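Local coordinates for protein putative aspartyl-tRNA synthetase (Leishmania major, PDB 6OD8) that probably joins L-aspartate to its cognate tRNA at the expense of ATP, as a class II aminoacyl-tRNA synthetase, at residues F240-S245 and R289-G294. Numbering follows the deposited sequence. Where two conformers were deposited one is given.
Sequences FCEIHS and RVFEVG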
loop_
_atom_site.group_PDB
_atom_site.type_symbol
_atom_site.label_atom_id
_atom_site.label_comp_id
_atom_site.label_asym_id
_atom_site.label_seq_id
_atom_site.Cartn_x
_atom_site.Cartn_y
_atom_site.Cartn_z
ATOM N N PHE A 240 6.577 12.400 -1.137
ATOM C CA PHE A 240 5.288 12.188 -0.475
ATOM C C PHE A 240 5.454 11.090 0.564
ATOM O O PHE A 240 6.096 10.071 0.299
ATOM C CB PHE A 240 4.184 11.762 -1.456
ATOM C CG PHE A 240 3.647 12.877 -2.306
ATOM C CD1 PHE A 240 2.365 13.369 -2.103
ATOM C CD2 PHE A 240 4.418 13.416 -3.323
ATOM C CE1 PHE A 240 1.868 14.411 -2.903
ATOM C CE2 PHE A 240 3.946 14.442 -4.117
ATOM C CZ PHE A 240 2.665 14.939 -3.906
ATOM N N CYS A 241 4.873 11.303 1.738
ATOM C CA CYS A 241 4.949 10.347 2.828
ATOM C C CYS A 241 3.710 9.453 2.820
ATOM O O CYS A 241 2.591 9.928 2.617
ATOM C CB CYS A 241 5.070 11.114 4.147
ATOM S SG CYS A 241 5.240 10.143 5.640
ATOM N N GLU A 242 3.909 8.155 3.059
ATOM C CA GLU A 242 2.766 7.248 3.100
ATOM C C GLU A 242 2.092 7.325 4.466
ATOM O O GLU A 242 2.763 7.319 5.508
ATOM C CB GLU A 242 3.197 5.807 2.799
ATOM C CG GLU A 242 2.032 4.847 2.860
ATOM C CD GLU A 242 2.354 3.449 2.338
ATOM O OE1 GLU A 242 3.513 3.180 1.961
ATOM O OE2 GLU A 242 1.429 2.616 2.318
ATOM N N ILE A 243 0.757 7.385 4.467
ATOM C CA ILE A 243 0.005 7.396 5.716
ATOM C C ILE A 243 -0.967 6.233 5.707
ATOM O O ILE A 243 -1.328 5.698 4.657
ATOM C CB ILE A 243 -0.765 8.720 5.958
ATOM C CG1 ILE A 243 -1.776 8.953 4.826
ATOM C CG2 ILE A 243 0.199 9.901 6.022
ATOM C CD1 ILE A 243 -2.747 10.125 5.125
ATOM N N HIS A 244 -1.419 5.878 6.909
ATOM C CA HIS A 244 -2.424 4.846 7.125
ATOM C C HIS A 244 -3.424 5.419 8.112
ATOM O O HIS A 244 -3.089 5.631 9.281
ATOM C CB HIS A 244 -1.776 3.556 7.653
ATOM C CG HIS A 244 -0.957 2.855 6.613
ATOM N ND1 HIS A 244 0.411 2.998 6.512
ATOM C CD2 HIS A 244 -1.327 2.057 5.590
ATOM C CE1 HIS A 244 0.848 2.293 5.483
ATOM N NE2 HIS A 244 -0.186 1.719 4.903
ATOM N N SER A 245 -4.621 5.730 7.629
ATOM C CA SER A 245 -5.677 6.310 8.440
ATOM C C SER A 245 -6.781 5.289 8.679
ATOM O O SER A 245 -6.900 4.303 7.945
ATOM C CB SER A 245 -6.244 7.582 7.767
ATOM O OG SER A 245 -6.702 7.328 6.467
ATOM N N ARG A 289 3.239 16.486 2.389
ATOM C CA ARG A 289 2.728 15.765 1.220
ATOM C C ARG A 289 2.470 14.323 1.625
ATOM O O ARG A 289 3.411 13.706 2.144
ATOM C CB ARG A 289 3.761 15.759 0.079
ATOM C CG ARG A 289 4.164 17.105 -0.521
ATOM C CD ARG A 289 5.424 16.963 -1.391
ATOM N NE ARG A 289 6.645 17.007 -0.586
ATOM C CZ ARG A 289 7.162 18.136 -0.102
ATOM N NH1 ARG A 289 6.578 19.298 -0.355
ATOM N NH2 ARG A 289 8.256 18.109 0.621
ATOM N N VAL A 290 1.279 13.772 1.350
ATOM C CA VAL A 290 0.965 12.410 1.776
ATOM C C VAL A 290 0.274 11.641 0.658
ATOM O O VAL A 290 -0.387 12.204 -0.205
ATOM C CB VAL A 290 0.064 12.366 3.040
ATOM C CG1 VAL A 290 0.785 12.953 4.246
ATOM C CG2 VAL A 290 -1.274 13.130 2.803
ATOM N N PHE A 291 0.378 10.320 0.734
ATOM C CA PHE A 291 -0.465 9.459 -0.067
ATOM C C PHE A 291 -0.909 8.282 0.782
ATOM O O PHE A 291 -0.294 7.947 1.798
ATOM C CB PHE A 291 0.240 8.976 -1.341
ATOM C CG PHE A 291 1.357 7.965 -1.088
ATOM C CD1 PHE A 291 1.069 6.605 -0.916
ATOM C CD2 PHE A 291 2.681 8.383 -1.039
ATOM C CE1 PHE A 291 2.105 5.656 -0.696
ATOM C CE2 PHE A 291 3.722 7.441 -0.808
ATOM C CZ PHE A 291 3.420 6.094 -0.642
ATOM N N GLU A 292 -1.996 7.654 0.349
ATOM C CA GLU A 292 -2.488 6.463 1.016
ATOM C C GLU A 292 -3.015 5.489 -0.024
ATOM O O GLU A 292 -3.634 5.887 -1.011
ATOM C CB GLU A 292 -3.589 6.807 2.047
ATOM C CG GLU A 292 -4.156 5.569 2.758
ATOM C CD GLU A 292 -4.789 5.868 4.116
ATOM O OE1 GLU A 292 -5.056 7.045 4.456
ATOM O OE2 GLU A 292 -5.051 4.901 4.840
ATOM N N VAL A 293 -2.788 4.203 0.210
ATOM C CA VAL A 293 -3.336 3.146 -0.633
ATOM C C VAL A 293 -4.093 2.220 0.302
ATOM O O VAL A 293 -3.488 1.628 1.196
ATOM C CB VAL A 293 -2.243 2.372 -1.391
ATOM C CG1 VAL A 293 -2.872 1.235 -2.242
ATOM C CG2 VAL A 293 -1.413 3.299 -2.252
ATOM N N GLY A 294 -5.410 2.138 0.153
ATOM C CA GLY A 294 -6.158 1.300 1.053
ATOM C C GLY A 294 -7.610 1.169 0.667
ATOM O O GLY A 294 -8.084 1.802 -0.284
HETATM O O HOH W 1 -1.166 3.678 2.534
#
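C241 and E242 pair in parallel with V290 and F291 in the mixed sheet of the class II synthetase catalytic domain. This joins the motif 1 strand, outermost in its chain, to the first strand of motif 2, whose other side pairs antiparallel with strand 310-319. Three backbone hydrogen bonds join the segments: C241 N to R289 O (2.8 Å), F291 N to C241 O and I243 N to F291 O. Past them a water accepts from V293 N and lies 2.9 Å from I243 O and 2.8 Å from E242 OE2.

Among the apolar contacts, R289 CB sits over one face of the F240 ring, a CH-pi contact 3.7 Å from the centroid. E242 covers one face of the F291 ring, its CA over the centre, and F291 CZ meets E242 CB at 3.5 Å. I243 CG2 meets V290 CG1 at 3.6 Å.

Of the charged groups, R289 pairs with D239, and E242 with R232 of the second subunit, placing this strand at the dimer interface. E292, CG anti to its N (chi1 179°) and extended beyond, carries its carboxylate, salt-bridged to K247, to S245: S245 N reaches OE2 at 2.9 Å, 34° out of the carboxylate plane, and S245 OG donates to the syn lone pair of OE1 at 2.6 Å.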